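Local coordinates for protein ferulic acid esterase, AmCE1/Fae1A (Anaeromyces mucronatus, PDB 5CXX) that probably hydrolyses feruloyl esters with an alpha/beta-hydrolase fold and binds ferulic acid in its pocket, at residues 13-18 and 254-259; 110-113 and 117-120. All blocks are in the same frame, centred on the assembly; numbering follows the deposited sequence.

Overall arrangement
Two contacts of this alpha/beta-hydrolase illustrate how chemistry follows place in the fold. Neither lies in the core. Interaction 1 is long-range, setting the short helix near the N-terminus against the first turn of helix 255-266; one polar side chain carries it, with buried Ser259 beside exposed Asn256. Interaction 2 is local, a loop folded back on the helix that follows it, where exposed Pro112 covers buried Tyr118 by apolar and CH-pi packing without a hydrogen bond between the segments. The centres of interactions 1 and 2 are about 29 Å apart, and they share no helix or strand. Interaction 2 includes a residue touching ferulic acid, whereas in interaction 1 the side chain of Trp255 stays about 11 Å from it.

Interaction 1 of 2, residues 13-18 and 254-259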
loop_
_atom_site.group_PDB
_atom_site.type_symbol
_atom_site.label_atom_id
_atom_site.label_comp_id
_atom_site.label_asym_id
_atom_site.label_seq_id
_atom_site.Cartn_x
_atom_site.Cartn_y
_atom_site.Cartn_z
ATOM N N LYS A 13 -5.291 0.305 21.100
ATOM C CA LYS A 13 -6.560 -0.348 20.965
ATOM C C LYS A 13 -7.092 -0.471 19.529
ATOM O O LYS A 13 -7.991 -1.284 19.282
ATOM C CB LYS A 13 -7.607 0.326 21.841
ATOM C CG LYS A 13 -7.927 1.711 21.402
ATOM C CD LYS A 13 -9.010 2.352 22.311
ATOM C CE LYS A 13 -9.189 3.813 21.954
ATOM N NZ LYS A 13 -10.328 4.437 22.720
ATOM N N TYR A 14 -6.567 0.292 18.565
ATOM C CA TYR A 14 -7.030 0.119 17.211
ATOM C C TYR A 14 -6.179 -0.928 16.484
ATOM O O TYR A 14 -6.685 -1.593 15.566
ATOM C CB TYR A 14 -6.973 1.452 16.430
ATOM C CG TYR A 14 -8.029 2.351 16.948
ATOM C CD1 TYR A 14 -9.339 2.166 16.567
ATOM C CD2 TYR A 14 -7.700 3.384 17.837
ATOM C CE1 TYR A 14 -10.328 2.985 17.095
ATOM C CE2 TYR A 14 -8.691 4.226 18.364
ATOM C CZ TYR A 14 -9.975 4.001 17.983
ATOM O OH TYR A 14 -10.929 4.829 18.523
ATOM N N ARG A 15 -4.910 -1.134 16.880
ATOM C CA ARG A 15 -4.089 -2.116 16.161
ATOM C C ARG A 15 -4.089 -3.503 16.795
ATOM O O ARG A 15 -3.400 -4.409 16.334
ATOM C CB ARG A 15 -2.642 -1.626 16.020
ATOM C CG ARG A 15 -1.998 -1.261 17.387
ATOM C CD ARG A 15 -0.523 -0.769 17.123
ATOM N NE ARG A 15 0.353 -1.893 16.707
ATOM C CZ ARG A 15 1.682 -1.805 16.702
ATOM N NH1 ARG A 15 2.255 -0.629 17.016
ATOM N NH2 ARG A 15 2.439 -2.860 16.365
ATOM N N THR A 16 -4.868 -3.649 17.872
ATOM C CA THR A 16 -4.989 -4.900 18.651
ATOM C C THR A 16 -6.394 -5.484 18.429
ATOM O O THR A 16 -7.411 -4.725 18.450
ATOM C CB THR A 16 -4.755 -4.580 20.171
ATOM O OG1 THR A 16 -3.416 -4.064 20.286
ATOM C CG2 THR A 16 -4.857 -5.836 21.043
ATOM N N LYS A 17 -6.480 -6.811 18.289
ATOM C CA LYS A 17 -7.791 -7.454 18.307
ATOM C C LYS A 17 -8.403 -7.359 19.696
ATOM O O LYS A 17 -7.765 -7.703 20.683
ATOM C CB LYS A 17 -7.701 -8.936 17.882
ATOM C CG LYS A 17 -7.304 -8.970 16.376
ATOM C CD LYS A 17 -7.241 -10.480 15.969
ATOM C CE LYS A 17 -6.887 -10.642 14.497
ATOM N NZ LYS A 17 -6.737 -12.147 14.183
ATOM N N GLN A 18 -9.615 -6.815 19.763
ATOM C CA GLN A 18 -10.330 -6.710 21.028
ATOM C C GLN A 18 -11.206 -7.927 21.336
ATOM O O GLN A 18 -11.827 -8.512 20.436
ATOM C CB GLN A 18 -11.218 -5.438 20.957
ATOM C CG GLN A 18 -10.392 -4.184 20.606
ATOM C CD GLN A 18 -9.436 -3.844 21.724
ATOM O OE1 GLN A 18 -9.819 -3.848 22.906
ATOM N NE2 GLN A 18 -8.178 -3.666 21.392
ATOM N N ASP A 254 9.547 -0.105 11.171
ATOM C CA ASP A 254 8.900 -1.020 12.112
ATOM C C ASP A 254 7.376 -0.884 12.121
ATOM O O ASP A 254 6.777 -0.060 11.378
ATOM C CB ASP A 254 9.486 -0.787 13.550
ATOM C CG ASP A 254 9.181 0.608 14.134
ATOM O OD1 ASP A 254 8.132 1.221 13.866
ATOM O OD2 ASP A 254 10.038 1.167 14.895
ATOM N N TRP A 255 6.761 -1.698 12.990
ATOM C CA TRP A 255 5.304 -1.778 12.967
ATOM C C TRP A 255 4.665 -0.562 13.636
ATOM O O TRP A 255 3.463 -0.339 13.440
ATOM C CB TRP A 255 4.856 -3.073 13.664
ATOM C CG TRP A 255 4.956 -4.240 12.732
ATOM C CD1 TRP A 255 5.874 -5.291 12.780
ATOM C CD2 TRP A 255 4.054 -4.548 11.656
ATOM N NE1 TRP A 255 5.630 -6.174 11.773
ATOM C CE2 TRP A 255 4.515 -5.764 11.076
ATOM C CE3 TRP A 255 2.908 -3.921 11.126
ATOM C CZ2 TRP A 255 3.864 -6.373 10.005
ATOM C CZ3 TRP A 255 2.262 -4.541 10.026
ATOM C CH2 TRP A 255 2.752 -5.754 9.500
ATOM N N ASN A 256 5.435 0.204 14.435
ATOM C CA ASN A 256 4.891 1.501 14.889
ATOM C C ASN A 256 4.675 2.443 13.705
ATOM O O ASN A 256 3.608 3.088 13.639
ATOM C CB ASN A 256 5.805 2.116 15.977
ATOM C CG ASN A 256 5.716 1.355 17.319
ATOM O OD1 ASN A 256 4.654 0.797 17.643
ATOM N ND2 ASN A 256 6.820 1.324 18.109
ATOM N N ALA A 257 5.649 2.528 12.788
ATOM C CA ALA A 257 5.497 3.421 11.619
ATOM C C ALA A 257 4.400 2.888 10.690
ATOM O O ALA A 257 3.583 3.665 10.176
ATOM C CB ALA A 257 6.796 3.569 10.885
ATOM N N ILE A 258 4.344 1.563 10.518
ATOM C CA ILE A 258 3.332 0.988 9.653
ATOM C C ILE A 258 1.948 1.196 10.223
ATOM O O ILE A 258 1.069 1.676 9.501
ATOM C CB ILE A 258 3.556 -0.527 9.456
ATOM C CG1 ILE A 258 4.892 -0.755 8.698
ATOM C CG2 ILE A 258 2.351 -1.148 8.676
ATOM C CD1 ILE A 258 5.356 -2.203 8.774
ATOM N N SER A 259 1.760 0.838 11.510
ATOM C CA SER A 259 0.385 0.922 12.068
ATOM C C SER A 259 -0.082 2.379 12.106
ATOM O O SER A 259 -1.267 2.648 11.827
ATOM C CB SER A 259 0.264 0.276 13.453
ATOM O OG SER A 259 1.111 0.934 14.368
#
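Arg15 makes the contact with residues 254-259, its guanidinium meeting Trp255, Asn256 and Ser259 on the first helical turn. That turn is set by Asp254, the N-cap, whose OD1 accepts from Ala257 N at 3.0 Å. At Trp255 the indole turns aside, and Arg15 NH2 touches the CB of Trp255, at 3.6 Å. The Trp255 carbonyl oxygen lies over the same guanidinium face as the Ser259 hydroxyl, while its bonds go to its own helix: it accepts from Ser259 N and, in the carbonyl plane, from Ser259 OG at 2.8 Å. Asn256 provides the directed bond. Its OD1 sits at the guanidinium edge, in plane, 2.9 Å from Arg15 NH1, but the N-H...O angle of 138° makes the bond bent, and the amide stands nearly upright to the guanidinium, the planes 79° apart. Ser259 meets the face rather than the edge: its CB packs 3.9 Å from Arg15 CD and NE, and its OG, though 3.3 Å from Arg15 NH1, is badly angled for a bond there. A kink at chi3 (-71°) in the otherwise extended arginine chain turns the guanidinium so that face and edge are used together, while NH2 forms a salt bridge with Asp75. Replacing Arg15 by a leucine removes the guanidinium and would probably leave Asn256 OD1 and the Asp75 carboxylate without their cationic mate. This is a planar cation laid over the capped first turn of a helix. In the alpha/beta-hydrolase fold such a helix follows the histidine loop, and here the residue just before Asp254 is probably the histidine of a Ser-His-Asp triad.

Interaction 2 of 2, residues 110-113 and 117-120; sequences VTPD and EYYK. With FER (3-(4-hydroxy-3-methoxyphenyl)-2-propenoic acid), chain D.
Pro112 sets its CA and CB over one face of the Tyr118 ring, the two side chains crossing at a slant, and this pair is the tight heart of the contact. The proline CA stands 3.5 Å from the centroid of the Tyr118 ring, only 8° off the ring normal, a well-centred CH-pi interaction; over the same face Pro112 CB reaches Tyr118 CZ at 3.5 Å. With CG anti to the backbone N (chi1 -179°), Tyr118 projects from the helix into the curve of the loop. The loop backbone bends round the ring, bringing Asp113 O within 3.2 Å of Tyr118 CD2. Val110 CG2 packs on the helix backbone, 3.6 Å from Tyr118 CA.

Towards solvent the packing thins. Val110 CG1 meets just the aliphatic part of Glu117, at CG, and the glutamate bends at chi2 so that its OE1 forms a salt bridge with Lys120 NZ one turn along, at 3.0 Å, within the helix. At Thr111 and Asp113 the CB is directed away from the helix.

Tyr119 faces another way and barely touches the loop. One face of its ring receives the methoxy methyl of ferulic acid, C10, 3.3 Å above the plane and over its centre, while its hydroxyl is hydrogen-bonded to Ser193; it thus walls the ligand pocket. Tyr118 in turn bonds through its hydroxyl to Tyr122 on the same helix and meets the ring of Tyr102. The loop leaving strand 95-99 therefore folds back over helix 116-123, with Leu65 and Met66, beyond strand 58-62, packed alongside.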
loop_
_atom_site.group_PDB
_atom_site.type_symbol
_atom_site.label_atom_id
_atom_site.label_comp_id
_atom_site.label_asym_id
_atom_site.label_seq_id
_atom_site.Cartn_x
_atom_site.Cartn_y
_atom_site.Cartn_z
ATOM N N VAL A 110 15.299 -13.007 -9.782
ATOM C CA VAL A 110 16.568 -13.168 -9.116
ATOM C C VAL A 110 16.312 -13.231 -7.602
ATOM O O VAL A 110 15.205 -12.936 -7.117
ATOM C CB VAL A 110 17.567 -12.003 -9.451
ATOM C CG1 VAL A 110 17.823 -11.964 -10.957
ATOM C CG2 VAL A 110 17.018 -10.649 -8.934
ATOM N N THR A 111 17.357 -13.643 -6.890
ATOM C CA THR A 111 17.208 -13.815 -5.463
ATOM C C THR A 111 17.127 -12.450 -4.753
ATOM O O THR A 111 17.664 -11.456 -5.260
ATOM C CB THR A 111 18.384 -14.694 -4.962
ATOM O OG1 THR A 111 18.047 -15.235 -3.691
ATOM C CG2 THR A 111 19.666 -13.905 -4.917
ATOM N N PRO A 112 16.346 -12.359 -3.658
ATOM C CA PRO A 112 16.200 -11.033 -3.031
ATOM C C PRO A 112 17.539 -10.453 -2.572
ATOM O O PRO A 112 18.371 -11.156 -2.028
ATOM C CB PRO A 112 15.262 -11.292 -1.840
ATOM C CG PRO A 112 14.521 -12.653 -2.232
ATOM C CD PRO A 112 15.511 -13.416 -3.028
ATOM N N ASP A 113 17.702 -9.141 -2.779
ATOM C CA ASP A 113 18.927 -8.485 -2.365
ATOM C C ASP A 113 18.666 -7.009 -2.741
ATOM O O ASP A 113 17.690 -6.687 -3.435
ATOM C CB ASP A 113 20.138 -9.034 -3.082
ATOM C CG ASP A 113 21.456 -8.531 -2.476
ATOM O OD1 ASP A 113 21.457 -7.873 -1.367
ATOM O OD2 ASP A 113 22.479 -8.784 -3.136
ATOM N N GLU A 117 18.423 -5.250 -10.299
ATOM C CA GLU A 117 17.686 -6.292 -10.994
ATOM C C GLU A 117 16.559 -6.833 -10.159
ATOM O O GLU A 117 15.487 -7.099 -10.683
ATOM C CB GLU A 117 18.648 -7.436 -11.396
ATOM C CG GLU A 117 17.949 -8.477 -12.287
ATOM C CD GLU A 117 17.459 -7.905 -13.627
ATOM O OE1 GLU A 117 18.030 -6.889 -14.100
ATOM O OE2 GLU A 117 16.530 -8.493 -14.221
ATOM N N TYR A 118 16.763 -6.984 -8.853
ATOM C CA TYR A 118 15.643 -7.451 -8.018
ATOM C C TYR A 118 14.505 -6.390 -7.946
ATOM O O TYR A 118 13.300 -6.694 -7.994
ATOM C CB TYR A 118 16.168 -7.843 -6.593
ATOM C CG TYR A 118 15.090 -8.373 -5.662
ATOM C CD1 TYR A 118 14.430 -9.580 -5.957
ATOM C CD2 TYR A 118 14.813 -7.736 -4.454
ATOM C CE1 TYR A 118 13.440 -10.048 -5.110
ATOM C CE2 TYR A 118 13.859 -8.217 -3.584
ATOM C CZ TYR A 118 13.162 -9.382 -3.923
ATOM O OH TYR A 118 12.163 -9.830 -3.051
ATOM N N TYR A 119 14.888 -5.094 -7.862
ATOM C CA TYR A 119 13.848 -4.079 -7.836
ATOM C C TYR A 119 12.924 -4.095 -9.035
ATOM O O TYR A 119 11.747 -3.702 -8.878
ATOM C CB TYR A 119 14.515 -2.688 -7.744
ATOM C CG TYR A 119 15.517 -2.503 -6.626
ATOM C CD1 TYR A 119 15.468 -3.227 -5.422
ATOM C CD2 TYR A 119 16.509 -1.522 -6.750
ATOM C CE1 TYR A 119 16.408 -3.030 -4.427
ATOM C CE2 TYR A 119 17.415 -1.303 -5.719
ATOM C CZ TYR A 119 17.358 -2.052 -4.580
ATOM O OH TYR A 119 18.309 -1.854 -3.597
ATOM N N LYS A 120 13.457 -4.448 -10.214
ATOM C CA LYS A 120 12.623 -4.434 -11.442
ATOM C C LYS A 120 11.335 -5.258 -11.286
ATOM O O LYS A 120 10.305 -4.941 -11.876
ATOM C CB LYS A 120 13.408 -4.972 -12.635
ATOM C CG LYS A 120 14.528 -3.969 -13.061
ATOM C CD LYS A 120 15.275 -4.605 -14.232
ATOM C CE LYS A 120 16.491 -3.727 -14.639
ATOM N NZ LYS A 120 17.294 -4.461 -15.653
HETATM C C4 FER D . 17.113 0.666 -1.063
HETATM C C5 FER D . 17.005 0.484 0.346
HETATM C C6 FER D . 15.900 -0.125 0.864
HETATM C C3 FER D . 16.029 0.287 -1.876
HETATM C C2 FER D . 14.924 -0.349 -1.378
HETATM C C1 FER D . 14.842 -0.539 -0.011
HETATM C C10 FER D . 15.046 0.354 -3.954
HETATM C C7 FER D . 13.646 -1.251 0.524
HETATM C C8 FER D . 13.568 -1.800 1.748
HETATM C C9 FER D . 12.269 -2.497 2.150
HETATM O O1 FER D . 11.273 -2.600 1.366
HETATM O O2 FER D . 12.209 -3.015 3.295
HETATM O O4 FER D . 18.165 1.261 -1.691
HETATM O O3 FER D . 16.237 0.548 -3.198
#